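Local coordinates for protein pectate lyase (Bacillus subtilis, PDB 5AMV) that cleaves polygalacturonate by calcium-dependent elimination, releasing oligosaccharides with unsaturated non-reducing ends, at residues Y78-Y92 / G104-Q117. Numbering follows the deposited sequence. Where two conformers were deposited one is given.
Sequences YKDPEYDLDKYLKAY and GTQEEARARSQKNQ
Gln106 is the knob of this contact, set among Lys87, Tyr88, Ala91 and Tyr92 of helix 85-92. Its chain bends at chi2 (-56°), turning the amide back toward the loop: Gln106 NE2 donates to Glu82 O in the carbonyl plane at 3.0 Å, and Gln106 OE1 accepts from Asp84 N at 3.1 Å. Next to it the packing stays tight. Tyr88 OH donates to Glu107 OE1 at 2.7 Å; Arg110 NE reaches that oxygen from the opposite face, while Tyr92 OH takes the backbone N-H of Glu107 and also hydrogen-bonds Ser103 O. Ala109 CB lies 3.7 Å from Tyr83 CB, and Gln117 CB sits 3.7 Å above the centre of the Tyr78 ring.

The outer side opens at Glu82, Thr105 and Arg112. Arg112 reaches in to grip the buried Asp80 carboxylate side-on, Arg112 NE to Asp80 OD1 at 2.8 Å and NH2 to OD2, both from above its plane, as Asp80 OD2 also closes an Asx turn onto Glu82 N. Glu82 OE2 adds only a longer 3.5 Å salt bridge to Arg112 NH2, with a water bridging Glu82, Thr105 and Arg112. An alanine in place of Asp80 would probably cost Arg112 its two-pronged partner, leaving the weaker pairing with Glu82 and a water, and unpin the turn.

The two helices cross at -134° on the outside of the parallel beta-helix. Beneath, Tyr83 of the loop meets Phe166, whose O takes Arg110 NH1, Tyr88 OH bonds Trp169 N, and Leu85 and Leu89 rest on Tyr214 of strand 213-214.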
ATOM      1  N   TYR A  78       7.978 -11.367 -20.981  1.00  7.48           N
ATOM      2  CA  TYR A  78       8.041 -12.119 -19.743  1.00  7.42           C
ATOM      3  C   TYR A  78       7.414 -13.499 -19.853  1.00  8.07           C
ATOM      4  O   TYR A  78       7.718 -14.364 -19.024  1.00  8.67           O
ATOM      5  CB  TYR A  78       7.213 -11.375 -18.687  1.00  7.16           C
ATOM      6  CG  TYR A  78       7.712 -10.021 -18.326  1.00  5.94           C
ATOM      7  CD1 TYR A  78       9.016  -9.828 -17.884  1.00  5.26           C
ATOM      8  CD2 TYR A  78       6.850  -8.931 -18.329  1.00  5.16           C
ATOM      9  CE1 TYR A  78       9.473  -8.551 -17.489  1.00  5.38           C
ATOM     10  CE2 TYR A  78       7.298  -7.651 -17.928  1.00  7.31           C
ATOM     11  CZ  TYR A  78       8.587  -7.472 -17.508  1.00  6.87           C
ATOM     12  OH  TYR A  78       9.059  -6.268 -17.069  1.00  8.24           O
ATOM     13  N   LYS A  79       6.534 -13.699 -20.835  1.00  7.69           N
ATOM     14  CA  LYS A  79       5.704 -14.922 -20.879  0.50  6.91           C
ATOM     15  C   LYS A  79       6.571 -16.153 -21.059  1.00  7.31           C
ATOM     16  O   LYS A  79       7.456 -16.204 -21.924  1.00  8.56           O
ATOM     17  CB  LYS A  79       4.659 -14.873 -21.995  0.50  7.97           C
ATOM     18  CG  LYS A  79       3.617 -15.979 -21.823  0.50  6.28           C
ATOM     19  CD  LYS A  79       2.653 -16.074 -23.005  0.50  7.10           C
ATOM     20  CE  LYS A  79       3.298 -16.652 -24.304  0.50  5.86           C
ATOM     21  NZ  LYS A  79       3.684 -18.146 -24.299  0.50  5.77           N
ATOM     22  N   ASP A  80       6.331 -17.148 -20.208  1.00  5.94           N
ATOM     23  CA  ASP A  80       7.055 -18.430 -20.391  1.00  6.65           C
ATOM     24  C   ASP A  80       6.605 -19.011 -21.717  1.00  6.85           C
ATOM     25  O   ASP A  80       5.433 -18.996 -22.028  1.00  7.18           O
ATOM     26  CB  ASP A  80       6.702 -19.395 -19.251  1.00  6.35           C
ATOM     27  CG  ASP A  80       7.499 -20.685 -19.316  1.00  8.51           C
ATOM     28  OD1 ASP A  80       8.639 -20.664 -18.804  1.00 10.00           O
ATOM     29  OD2 ASP A  80       6.960 -21.668 -19.864  1.00  9.10           O
ATOM     30  N   PRO A  81       7.531 -19.661 -22.457  1.00  7.50           N
ATOM     31  CA  PRO A  81       7.113 -20.265 -23.736  1.00  8.90           C
ATOM     32  C   PRO A  81       5.921 -21.219 -23.659  1.00 10.37           C
ATOM     33  O   PRO A  81       5.181 -21.389 -24.660  1.00 12.08           O
ATOM     34  CB  PRO A  81       8.370 -21.050 -24.176  1.00  8.79           C
ATOM     35  CG  PRO A  81       9.479 -20.241 -23.603  1.00  9.93           C
ATOM     36  CD  PRO A  81       8.996 -19.691 -22.266  1.00  8.02           C
ATOM     37  N   GLU A  82       5.761 -21.889 -22.509  1.00  9.86           N
ATOM     38  CA  GLU A  82       4.683 -22.863 -22.372  1.00  9.99           C
ATOM     39  C   GLU A  82       3.373 -22.297 -21.825  1.00  9.89           C
ATOM     40  O   GLU A  82       2.368 -22.984 -21.805  1.00 12.38           O
ATOM     41  CB  GLU A  82       5.117 -24.000 -21.466  1.00 11.04           C
ATOM     42  CG  GLU A  82       6.188 -24.919 -22.104  1.00 14.18           C
ATOM     43  CD  GLU A  82       6.731 -25.911 -21.090  1.00 15.76           C
ATOM     44  OE1 GLU A  82       5.980 -26.815 -20.600  1.00 19.45           O
ATOM     45  OE2 GLU A  82       7.907 -25.763 -20.737  1.00 17.35           O
ATOM     46  N   TYR A  83       3.395 -21.064 -21.348  1.00  9.58           N
ATOM     47  CA  TYR A  83       2.178 -20.514 -20.755  1.00  8.98           C
ATOM     48  C   TYR A  83       1.245 -19.950 -21.818  1.00  9.25           C
ATOM     49  O   TYR A  83       1.700 -19.298 -22.761  1.00  9.93           O
ATOM     50  CB  TYR A  83       2.548 -19.413 -19.778  1.00  8.60           C
ATOM     51  CG  TYR A  83       1.344 -18.649 -19.244  1.00  7.71           C
ATOM     52  CD1 TYR A  83       0.539 -19.185 -18.222  1.00  7.59           C
ATOM     53  CD2 TYR A  83       1.046 -17.397 -19.746  1.00  7.64           C
ATOM     54  CE1 TYR A  83      -0.552 -18.447 -17.731  1.00 10.03           C
ATOM     55  CE2 TYR A  83      -0.007 -16.641 -19.256  1.00  7.84           C
ATOM     56  CZ  TYR A  83      -0.799 -17.172 -18.253  1.00  7.34           C
ATOM     57  OH  TYR A  83      -1.851 -16.409 -17.762  1.00  7.60           O
ATOM     58  N   ASP A  84      -0.056 -20.241 -21.666  1.00  9.53           N
ATOM     59  CA  ASP A  84      -1.078 -19.662 -22.518  0.50 10.03           C
ATOM     60  C   ASP A  84      -2.325 -19.504 -21.679  1.00 10.31           C
ATOM     61  O   ASP A  84      -2.801 -20.462 -21.032  1.00  9.78           O
ATOM     62  CB  ASP A  84      -1.357 -20.564 -23.706  0.50 10.52           C
ATOM     63  CG  ASP A  84      -2.446 -20.014 -24.617  0.50 11.98           C
ATOM     64  OD1 ASP A  84      -2.130 -19.113 -25.421  0.50 13.38           O
ATOM     65  OD2 ASP A  84      -3.594 -20.510 -24.528  0.50 13.80           O
ATOM     66  N   LEU A  85      -2.814 -18.266 -21.622  1.00 10.54           N
ATOM     67  CA  LEU A  85      -3.977 -17.956 -20.757  1.00 10.15           C
ATOM     68  C   LEU A  85      -5.173 -18.876 -21.076  1.00 10.42           C
ATOM     69  O   LEU A  85      -5.800 -19.413 -20.168  1.00  9.80           O
ATOM     70  CB  LEU A  85      -4.375 -16.476 -20.821  1.00 11.09           C
ATOM     71  CG  LEU A  85      -5.591 -16.050 -19.995  1.00 11.05           C
ATOM     72  CD1 LEU A  85      -5.445 -16.404 -18.470  1.00  9.89           C
ATOM     73  CD2 LEU A  85      -5.937 -14.553 -20.213  1.00 13.85           C
ATOM     74  N   ASP A  86      -5.492 -19.068 -22.355  1.00 10.94           N
ATOM     75  CA  ASP A  86      -6.601 -19.953 -22.698  1.00 12.75           C
ATOM     76  C   ASP A  86      -6.380 -21.371 -22.177  1.00 11.64           C
ATOM     77  O   ASP A  86      -7.300 -21.946 -21.599  1.00 12.91           O
ATOM     78  CB  ASP A  86      -6.914 -19.897 -24.209  1.00 14.70           C
ATOM     79  CG  ASP A  86      -7.683 -18.617 -24.594  1.00 21.35           C
ATOM     80  OD1 ASP A  86      -8.659 -18.268 -23.883  1.00 28.90           O
ATOM     81  OD2 ASP A  86      -7.308 -17.931 -25.574  1.00 28.07           O
ATOM     82  N   LYS A  87      -5.166 -21.912 -22.303  1.00 10.74           N
ATOM     83  CA  LYS A  87      -4.883 -23.250 -21.754  1.00 11.43           C
ATOM     84  C   LYS A  87      -4.966 -23.253 -20.220  1.00 10.28           C
ATOM     85  O   LYS A  87      -5.460 -24.216 -19.618  1.00 11.05           O
ATOM     86  CB  LYS A  87      -3.530 -23.785 -22.227  1.00 11.41           C
ATOM     87  CG  LYS A  87      -3.513 -24.117 -23.725  1.00 14.88           C
ATOM     88  CD  LYS A  87      -2.131 -24.608 -24.130  1.00 20.79           C
ATOM     89  CE  LYS A  87      -2.037 -24.743 -25.668  1.00 24.30           C
ATOM     90  NZ  LYS A  87      -0.688 -25.231 -26.063  1.00 27.36           N
ATOM     91  N   TYR A  88      -4.530 -22.151 -19.601  1.00 10.57           N
ATOM     92  CA  TYR A  88      -4.554 -22.061 -18.142  1.00  9.21           C
ATOM     93  C   TYR A  88      -6.013 -22.065 -17.687  1.00  8.82           C
ATOM     94  O   TYR A  88      -6.392 -22.791 -16.754  1.00  9.13           O
ATOM     95  CB  TYR A  88      -3.866 -20.766 -17.733  1.00  8.31           C
ATOM     96  CG  TYR A  88      -3.766 -20.578 -16.240  1.00  7.54           C
ATOM     97  CD1 TYR A  88      -4.825 -20.006 -15.495  1.00  5.87           C
ATOM     98  CD2 TYR A  88      -2.610 -20.974 -15.569  1.00  7.80           C
ATOM     99  CE1 TYR A  88      -4.685 -19.818 -14.098  1.00  8.76           C
ATOM    100  CE2 TYR A  88      -2.475 -20.781 -14.197  1.00  7.65           C
ATOM    101  CZ  TYR A  88      -3.523 -20.213 -13.473  1.00  8.53           C
ATOM    102  OH  TYR A  88      -3.378 -20.047 -12.108  1.00  6.83           O
ATOM    103  N   LEU A  89      -6.850 -21.284 -18.370  1.00  8.88           N
ATOM    104  CA  LEU A  89      -8.278 -21.200 -18.020  1.00  8.63           C
ATOM    105  C   LEU A  89      -8.960 -22.567 -18.157  1.00  9.61           C
ATOM    106  O   LEU A  89      -9.748 -22.970 -17.272  1.00  9.60           O
ATOM    107  CB  LEU A  89      -8.962 -20.170 -18.913  1.00  9.82           C
ATOM    108  CG  LEU A  89      -8.593 -18.714 -18.565  1.00 11.18           C
ATOM    109  CD1 LEU A  89      -9.190 -17.731 -19.598  1.00 11.65           C
ATOM    110  CD2 LEU A  89      -9.073 -18.330 -17.167  1.00 11.79           C
ATOM    111  N   LYS A  90      -8.682 -23.270 -19.245  1.00  9.96           N
ATOM    112  CA  LYS A  90      -9.202 -24.623 -19.385  1.00 10.90           C
ATOM    113  C   LYS A  90      -8.665 -25.573 -18.302  1.00 11.22           C
ATOM    114  O   LYS A  90      -9.419 -26.375 -17.716  1.00 11.77           O
ATOM    115  CB  LYS A  90      -8.879 -25.199 -20.768  1.00 11.25           C
ATOM    116  CG  LYS A  90      -9.697 -26.451 -21.082  1.00 15.26           C
ATOM    117  CD  LYS A  90      -9.416 -26.851 -22.535  1.00 20.35           C
ATOM    118  CE  LYS A  90     -10.375 -27.941 -23.010  1.00 26.54           C
ATOM    119  NZ  LYS A  90      -9.758 -29.262 -22.805  1.00 30.19           N
ATOM    120  N   ALA A  91      -7.377 -25.492 -18.012  1.00 11.14           N
ATOM    121  CA  ALA A  91      -6.780 -26.400 -17.014  1.00 11.25           C
ATOM    122  C   ALA A  91      -7.409 -26.303 -15.642  1.00 11.51           C
ATOM    123  O   ALA A  91      -7.529 -27.316 -14.930  1.00 11.32           O
ATOM    124  CB  ALA A  91      -5.228 -26.178 -16.903  1.00 10.97           C
ATOM    125  N   TYR A  92      -7.765 -25.081 -15.228  1.00 10.47           N
ATOM    126  CA  TYR A  92      -8.145 -24.881 -13.843  1.00 10.27           C
ATOM    127  C   TYR A  92      -9.611 -24.446 -13.646  1.00 10.14           C
ATOM    128  O   TYR A  92      -9.993 -24.000 -12.546  1.00 10.51           O
ATOM    129  CB  TYR A  92      -7.143 -23.899 -13.167  1.00  9.20           C
ATOM    130  CG  TYR A  92      -5.742 -24.429 -13.351  1.00  9.09           C
ATOM    131  CD1 TYR A  92      -5.394 -25.709 -12.872  1.00  8.79           C
ATOM    132  CD2 TYR A  92      -4.779 -23.693 -14.055  1.00  8.72           C
ATOM    133  CE1 TYR A  92      -4.111 -26.240 -13.065  1.00  8.58           C
ATOM    134  CE2 TYR A  92      -3.504 -24.198 -14.270  1.00  8.35           C
ATOM    135  CZ  TYR A  92      -3.170 -25.477 -13.779  1.00  8.02           C
ATOM    136  OH  TYR A  92      -1.919 -25.963 -14.006  1.00  9.07           O
ATOM    137  N   GLY A 104       0.624 -28.381 -11.780  1.00 11.45           N
ATOM    138  CA  GLY A 104       0.865 -28.953 -13.086  1.00 10.75           C
ATOM    139  C   GLY A 104       1.358 -27.907 -14.079  1.00 10.98           C
ATOM    140  O   GLY A 104       1.639 -26.758 -13.703  1.00 11.39           O
ATOM    141  N   THR A 105       1.367 -28.287 -15.360  1.00 11.28           N
ATOM    142  CA  THR A 105       2.066 -27.565 -16.436  0.50 11.11           C
ATOM    143  C   THR A 105       1.725 -26.077 -16.524  1.00 10.12           C
ATOM    144  O   THR A 105       2.612 -25.213 -16.551  1.00  9.72           O
ATOM    145  CB  THR A 105       1.700 -28.169 -17.800  0.50 11.58           C
ATOM    146  OG1 THR A 105       1.818 -29.599 -17.743  0.50 12.99           O
ATOM    147  CG2 THR A 105       2.566 -27.592 -18.934  0.50 12.02           C
ATOM    148  N   GLN A 106       0.418 -25.795 -16.647  1.00  9.55           N
ATOM    149  CA  GLN A 106       0.024 -24.410 -16.890  1.00  8.94           C
ATOM    150  C   GLN A 106       0.311 -23.489 -15.719  1.00  7.90           C
ATOM    151  O   GLN A 106       0.796 -22.350 -15.914  1.00  7.27           O
ATOM    152  CB  GLN A 106      -1.432 -24.266 -17.376  1.00  9.14           C
ATOM    153  CG  GLN A 106      -1.613 -24.545 -18.884  1.00 10.22           C
ATOM    154  CD  GLN A 106      -0.732 -23.670 -19.770  1.00 10.64           C
ATOM    155  OE1 GLN A 106      -0.643 -22.456 -19.565  1.00  9.81           O
ATOM    156  NE2 GLN A 106      -0.116 -24.280 -20.791  1.00 11.86           N
ATOM    157  N   GLU A 107       0.061 -23.975 -14.498  1.00  7.33           N
ATOM    158  CA  GLU A 107       0.386 -23.182 -13.324  1.00  7.06           C
ATOM    159  C   GLU A 107       1.892 -23.019 -13.167  1.00  7.27           C
ATOM    160  O   GLU A 107       2.351 -21.917 -12.809  1.00  7.90           O
ATOM    161  CB  GLU A 107      -0.244 -23.821 -12.063  1.00  7.20           C
ATOM    162  CG  GLU A 107       0.225 -23.114 -10.775  1.00  6.12           C
ATOM    163  CD  GLU A 107      -0.151 -21.657 -10.637  1.00  8.91           C
ATOM    164  OE1 GLU A 107      -0.977 -21.136 -11.433  1.00 10.28           O
ATOM    165  OE2 GLU A 107       0.386 -21.053  -9.663  1.00 10.36           O
ATOM    166  N   GLU A 108       2.677 -24.080 -13.454  1.00  7.63           N
ATOM    167  CA  GLU A 108       4.121 -23.930 -13.418  1.00  7.49           C
ATOM    168  C   GLU A 108       4.584 -22.884 -14.409  1.00  7.36           C
ATOM    169  O   GLU A 108       5.496 -22.124 -14.120  1.00  6.76           O
ATOM    170  CB  GLU A 108       4.857 -25.252 -13.697  1.00  7.59           C
ATOM    171  CG  GLU A 108       4.609 -26.263 -12.560  1.00  7.46           C
ATOM    172  CD  GLU A 108       5.110 -27.663 -12.869  1.00 13.81           C
ATOM    173  OE1 GLU A 108       5.504 -27.955 -14.011  1.00 12.84           O
ATOM    174  OE2 GLU A 108       5.089 -28.465 -11.895  1.00 17.84           O
ATOM    175  N   ALA A 109       3.988 -22.871 -15.599  1.00  7.07           N
ATOM    176  CA  ALA A 109       4.460 -21.927 -16.625  1.00  6.34           C
ATOM    177  C   ALA A 109       4.033 -20.502 -16.259  1.00  6.72           C
ATOM    178  O   ALA A 109       4.771 -19.549 -16.503  1.00  6.69           O
ATOM    179  CB  ALA A 109       3.923 -22.311 -17.979  1.00  6.43           C
ATOM    180  N   ARG A 110       2.859 -20.375 -15.641  1.00  6.40           N
ATOM    181  CA  ARG A 110       2.416 -19.051 -15.138  1.00  6.97           C
ATOM    182  C   ARG A 110       3.382 -18.546 -14.060  1.00  6.91           C
ATOM    183  O   ARG A 110       3.758 -17.341 -14.026  1.00  7.64           O
ATOM    184  CB  ARG A 110       0.969 -19.141 -14.568  1.00  5.82           C
ATOM    185  CG  ARG A 110       0.369 -17.701 -14.246  1.00  6.04           C
ATOM    186  CD  ARG A 110      -0.671 -17.768 -13.104  1.00  6.15           C
ATOM    187  NE  ARG A 110      -0.039 -18.320 -11.891  1.00  7.49           N
ATOM    188  CZ  ARG A 110       0.812 -17.672 -11.086  1.00  9.91           C
ATOM    189  NH1 ARG A 110       1.132 -16.390 -11.275  1.00  9.13           N
ATOM    190  NH2 ARG A 110       1.348 -18.339 -10.055  1.00  9.83           N
ATOM    191  N   ALA A 111       3.751 -19.418 -13.131  1.00  7.35           N
ATOM    192  CA  ALA A 111       4.648 -19.002 -12.055  1.00  6.97           C
ATOM    193  C   ALA A 111       5.998 -18.532 -12.621  1.00  7.26           C
ATOM    194  O   ALA A 111       6.539 -17.527 -12.172  1.00  7.22           O
ATOM    195  CB  ALA A 111       4.844 -20.146 -11.031  1.00  7.36           C
ATOM    196  N   ARG A 112       6.526 -19.270 -13.599  1.00  7.44           N
ATOM    197  CA  ARG A 112       7.785 -18.844 -14.255  1.00  7.83           C
ATOM    198  C   ARG A 112       7.635 -17.479 -14.906  1.00  8.11           C
ATOM    199  O   ARG A 112       8.556 -16.613 -14.812  1.00  7.07           O
ATOM    200  CB  ARG A 112       8.290 -19.903 -15.261  1.00  7.98           C
ATOM    201  CG  ARG A 112       8.786 -21.165 -14.539  1.00  9.53           C
ATOM    202  CD  ARG A 112       9.480 -22.152 -15.522  1.00  8.99           C
ATOM    203  NE  ARG A 112       8.668 -22.551 -16.679  1.00  9.51           N
ATOM    204  CZ  ARG A 112       7.896 -23.638 -16.743  1.00  7.43           C
ATOM    205  NH1 ARG A 112       7.797 -24.459 -15.698  1.00  7.27           N
ATOM    206  NH2 ARG A 112       7.194 -23.871 -17.859  1.00  9.68           N
ATOM    207  N   SER A 113       6.497 -17.281 -15.582  1.00  7.76           N
ATOM    208  CA  SER A 113       6.217 -16.009 -16.217  1.00  7.84           C
ATOM    209  C   SER A 113       6.218 -14.864 -15.186  1.00  7.57           C
ATOM    210  O   SER A 113       6.851 -13.814 -15.395  1.00  6.67           O
ATOM    211  CB  SER A 113       4.839 -16.067 -16.898  1.00  7.14           C
ATOM    212  OG  SER A 113       4.839 -17.170 -17.818  1.00  7.05           O
ATOM    213  N   GLN A 114       5.499 -15.090 -14.094  1.00  6.74           N
ATOM    214  CA  GLN A 114       5.429 -14.130 -12.999  0.62  7.71           C
ATOM    215  C   GLN A 114       6.824 -13.822 -12.440  1.00  8.13           C
ATOM    216  O   GLN A 114       7.165 -12.663 -12.159  1.00  8.29           O
ATOM    217  CB  GLN A 114       4.496 -14.694 -11.922  0.62  6.67           C
ATOM    218  CG  GLN A 114       4.072 -13.648 -10.948  0.62  8.55           C
ATOM    219  CD  GLN A 114       3.059 -14.150  -9.991  0.62  8.10           C
ATOM    220  OE1 GLN A 114       3.179 -15.264  -9.439  0.62 10.19           O
ATOM    221  NE2 GLN A 114       2.016 -13.335  -9.786  0.62  9.27           N
ATOM    222  N   LYS A 115       7.650 -14.862 -12.294  1.00  8.26           N
ATOM    223  CA  LYS A 115       8.973 -14.628 -11.730  0.50  7.60           C
ATOM    224  C   LYS A 115       9.849 -13.813 -12.689  1.00  7.39           C
ATOM    225  O   LYS A 115      10.641 -12.997 -12.262  1.00  7.43           O
ATOM    226  CB  LYS A 115       9.609 -15.956 -11.313  0.50  7.63           C
ATOM    227  CG  LYS A 115       8.959 -16.526 -10.026  0.50  7.42           C
ATOM    228  CD  LYS A 115       9.356 -17.984  -9.816  0.50  9.55           C
ATOM    229  CE  LYS A 115       8.827 -18.547  -8.501  0.50 12.68           C
ATOM    230  NZ  LYS A 115       7.625 -19.417  -8.667  0.50 14.63           N
ATOM    231  N   ASN A 116       9.658 -13.978 -13.986  1.00  7.05           N
ATOM    232  CA  ASN A 116      10.409 -13.155 -14.959  1.00  6.33           C
ATOM    233  C   ASN A 116      10.070 -11.657 -14.770  1.00  7.85           C
ATOM    234  O   ASN A 116      10.936 -10.801 -14.794  1.00  8.79           O
ATOM    235  CB  ASN A 116      10.002 -13.590 -16.362  1.00  7.06           C
ATOM    236  CG  ASN A 116      10.502 -14.989 -16.713  1.00  7.72           C
ATOM    237  OD1 ASN A 116      11.464 -15.486 -16.117  1.00  9.77           O
ATOM    238  ND2 ASN A 116       9.895 -15.596 -17.718  1.00  6.19           N
ATOM    239  N   GLN A 117       8.784 -11.363 -14.599  1.00  6.24           N
ATOM    240  CA  GLN A 117       8.400  -9.959 -14.379  1.00  6.26           C
ATOM    241  C   GLN A 117       8.865  -9.439 -13.025  1.00  5.43           C
ATOM    242  O   GLN A 117       9.344  -8.305 -12.929  1.00  5.70           O
ATOM    243  CB  GLN A 117       6.899  -9.736 -14.543  1.00  6.02           C
ATOM    244  CG  GLN A 117       6.515  -8.255 -14.311  1.00  6.80           C
ATOM    245  CD  GLN A 117       5.057  -7.932 -14.667  1.00  6.74           C
ATOM    246  OE1 GLN A 117       4.171  -8.792 -14.603  1.00  5.76           O
ATOM    247  NE2 GLN A 117       4.827  -6.687 -15.075  1.00  8.65           N
TER
HETATM  248  O   HOH W   1      10.298 -18.515 -18.544  1.00 18.17           O
HETATM  249  O   HOH W   2       4.925 -25.801 -18.232  1.00 19.67           O
HETATM  250  O   HOH W   3      -1.844 -27.675 -16.959  1.00 15.48           O